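Local coordinates for protein isomaltodextranase (Arthrobacter globiformis, PDB 5AWO) that hydrolyses alpha-1,6-glucosidic linkages of dextran, releasing successive isomaltose units from the non-reducing chain ends, at residues R210-G215 and N284-W289. Sequence-based numbering, arbitrary orientation.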
# COMPACT_ATOMS: atom_id res chain seq x y z
N ARG A 210 -13.91 3.39 -19.57
CA ARG A 210 -14.15 4.81 -19.33
C ARG A 210 -12.94 5.45 -18.67
O ARG A 210 -12.31 4.83 -17.82
CB ARG A 210 -15.39 5.02 -18.43
CG ARG A 210 -16.73 4.65 -19.05
CD ARG A 210 -17.91 5.01 -18.15
NE ARG A 210 -19.21 4.55 -18.69
CZ ARG A 210 -20.42 4.83 -18.17
NH1 ARG A 210 -20.56 5.60 -17.10
NH2 ARG A 210 -21.52 4.32 -18.74
N ASP A 211 -12.66 6.71 -19.01
CA ASP A 211 -11.70 7.54 -18.28
C ASP A 211 -12.30 8.93 -18.12
O ASP A 211 -12.65 9.57 -19.11
CB ASP A 211 -10.35 7.59 -18.97
CG ASP A 211 -9.29 8.21 -18.11
OD1 ASP A 211 -9.52 9.35 -17.61
OD2 ASP A 211 -8.22 7.58 -17.87
N ALA A 212 -12.44 9.37 -16.88
CA ALA A 212 -13.09 10.64 -16.59
C ALA A 212 -12.36 11.85 -17.13
O ALA A 212 -12.96 12.92 -17.16
CB ALA A 212 -13.32 10.78 -15.09
N ASN A 213 -11.09 11.70 -17.53
CA ASN A 213 -10.35 12.78 -18.15
C ASN A 213 -10.36 12.77 -19.67
O ASN A 213 -9.82 13.67 -20.30
CB ASN A 213 -8.89 12.75 -17.64
CG ASN A 213 -8.20 14.09 -17.74
OD1 ASN A 213 -7.08 14.19 -18.23
ND2 ASN A 213 -8.87 15.15 -17.27
N ILE A 214 -10.91 11.71 -20.27
CA ILE A 214 -10.85 11.52 -21.74
C ILE A 214 -12.22 11.27 -22.35
O ILE A 214 -12.63 11.96 -23.30
CB ILE A 214 -9.93 10.33 -22.11
CG1 ILE A 214 -8.54 10.54 -21.55
CG2 ILE A 214 -9.87 10.16 -23.61
CD1 ILE A 214 -7.57 9.41 -21.86
N GLY A 215 -12.93 10.28 -21.82
CA GLY A 215 -14.17 9.82 -22.39
C GLY A 215 -14.22 8.30 -22.46
O GLY A 215 -13.63 7.63 -21.62
N ASN A 284 -11.06 17.78 -4.58
CA ASN A 284 -12.29 17.02 -4.41
C ASN A 284 -12.16 15.56 -4.81
O ASN A 284 -11.29 15.22 -5.62
CB ASN A 284 -13.44 17.64 -5.22
CG ASN A 284 -13.18 17.59 -6.69
OD1 ASN A 284 -12.36 18.35 -7.21
ND2 ASN A 284 -13.85 16.66 -7.39
N TRP A 285 -12.99 14.71 -4.22
CA TRP A 285 -13.16 13.33 -4.62
C TRP A 285 -14.07 13.23 -5.83
O TRP A 285 -15.00 14.03 -6.00
CB TRP A 285 -13.80 12.59 -3.46
CG TRP A 285 -14.14 11.13 -3.67
CD1 TRP A 285 -13.35 10.05 -3.41
CD2 TRP A 285 -15.40 10.60 -4.11
NE1 TRP A 285 -14.03 8.88 -3.67
CE2 TRP A 285 -15.29 9.20 -4.10
CE3 TRP A 285 -16.61 11.19 -4.52
CZ2 TRP A 285 -16.34 8.36 -4.47
CZ3 TRP A 285 -17.65 10.35 -4.87
CH2 TRP A 285 -17.50 8.96 -4.85
N GLN A 286 -13.83 12.20 -6.65
CA GLN A 286 -14.76 11.85 -7.72
C GLN A 286 -14.91 10.33 -7.70
O GLN A 286 -14.06 9.62 -7.16
CB GLN A 286 -14.25 12.32 -9.08
CG GLN A 286 -12.96 11.64 -9.52
CD GLN A 286 -12.42 12.14 -10.84
OE1 GLN A 286 -12.58 13.31 -11.19
NE2 GLN A 286 -11.75 11.24 -11.57
N ASP A 287 -15.96 9.84 -8.33
CA ASP A 287 -16.34 8.41 -8.23
C ASP A 287 -15.76 7.53 -9.31
O ASP A 287 -16.40 6.55 -9.70
CB ASP A 287 -17.87 8.26 -8.24
CG ASP A 287 -18.49 8.47 -9.61
OD1 ASP A 287 -17.86 9.04 -10.50
OD2 ASP A 287 -19.64 8.00 -9.84
N ALA A 288 -14.59 7.90 -9.82
CA ALA A 288 -13.90 7.19 -10.90
C ALA A 288 -12.41 7.46 -10.79
O ALA A 288 -11.96 8.46 -10.17
CB ALA A 288 -14.37 7.67 -12.24
N TRP A 289 -11.63 6.59 -11.43
CA TRP A 289 -10.18 6.69 -11.40
C TRP A 289 -9.73 8.08 -11.85
O TRP A 289 -10.20 8.57 -12.88
CB TRP A 289 -9.55 5.69 -12.37
CG TRP A 289 -8.15 6.07 -12.70
CD1 TRP A 289 -7.71 6.70 -13.83
CD2 TRP A 289 -7.03 5.99 -11.82
NE1 TRP A 289 -6.37 7.00 -13.72
CE2 TRP A 289 -5.94 6.59 -12.48
CE3 TRP A 289 -6.84 5.49 -10.53
CZ2 TRP A 289 -4.67 6.66 -11.92
CZ3 TRP A 289 -5.55 5.55 -9.95
CH2 TRP A 289 -4.50 6.14 -10.67
O HOH W 1 -8.94 10.06 -15.01
O HOH W 2 -11.72 7.45 -14.82
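Asp211, ending the first strand of a short beta hairpin, and Ala212, opening its turn, approach Trp289 and Ala288 of an irregular loop no closer than 6.7 Å between the CA atoms of Ala212 and Ala288, and two waters bridge the gap. Both donate to Trp289 O: one also donates a hydrogen bond to Asp211 OD1, while the other accepts from Ala212 N at 2.9 Å. Direct contact is slight. Ala212 CB rests 3.9 Å from Gln286 NE2 and faces Ala288 CB, the amide itself being steadied by a bond from Gln286 NE2 to Ala288 O. Asp211 holds CG trans to N (chi1 -169°), which brings OD2 to the edge of the Trp289 indole, 4.2 Å from CD1, the carboxylate nearly perpendicular to the ring. OD2 accepts from Trp205 NE1, and OD1 takes Asn213 N on its anti lone pair, closing an Asx turn beside a classic beta bulge. Replacing Asp211 by an alanine would probably leave Trp205 NE1 and Asn213 N without their acceptors and the first water without one anchor. The contact thus joins two loops of the GH27 barrel near the probable nucleophile Asp201, chiefly through water, the carboxylate merely lying alongside the Trp289 edge.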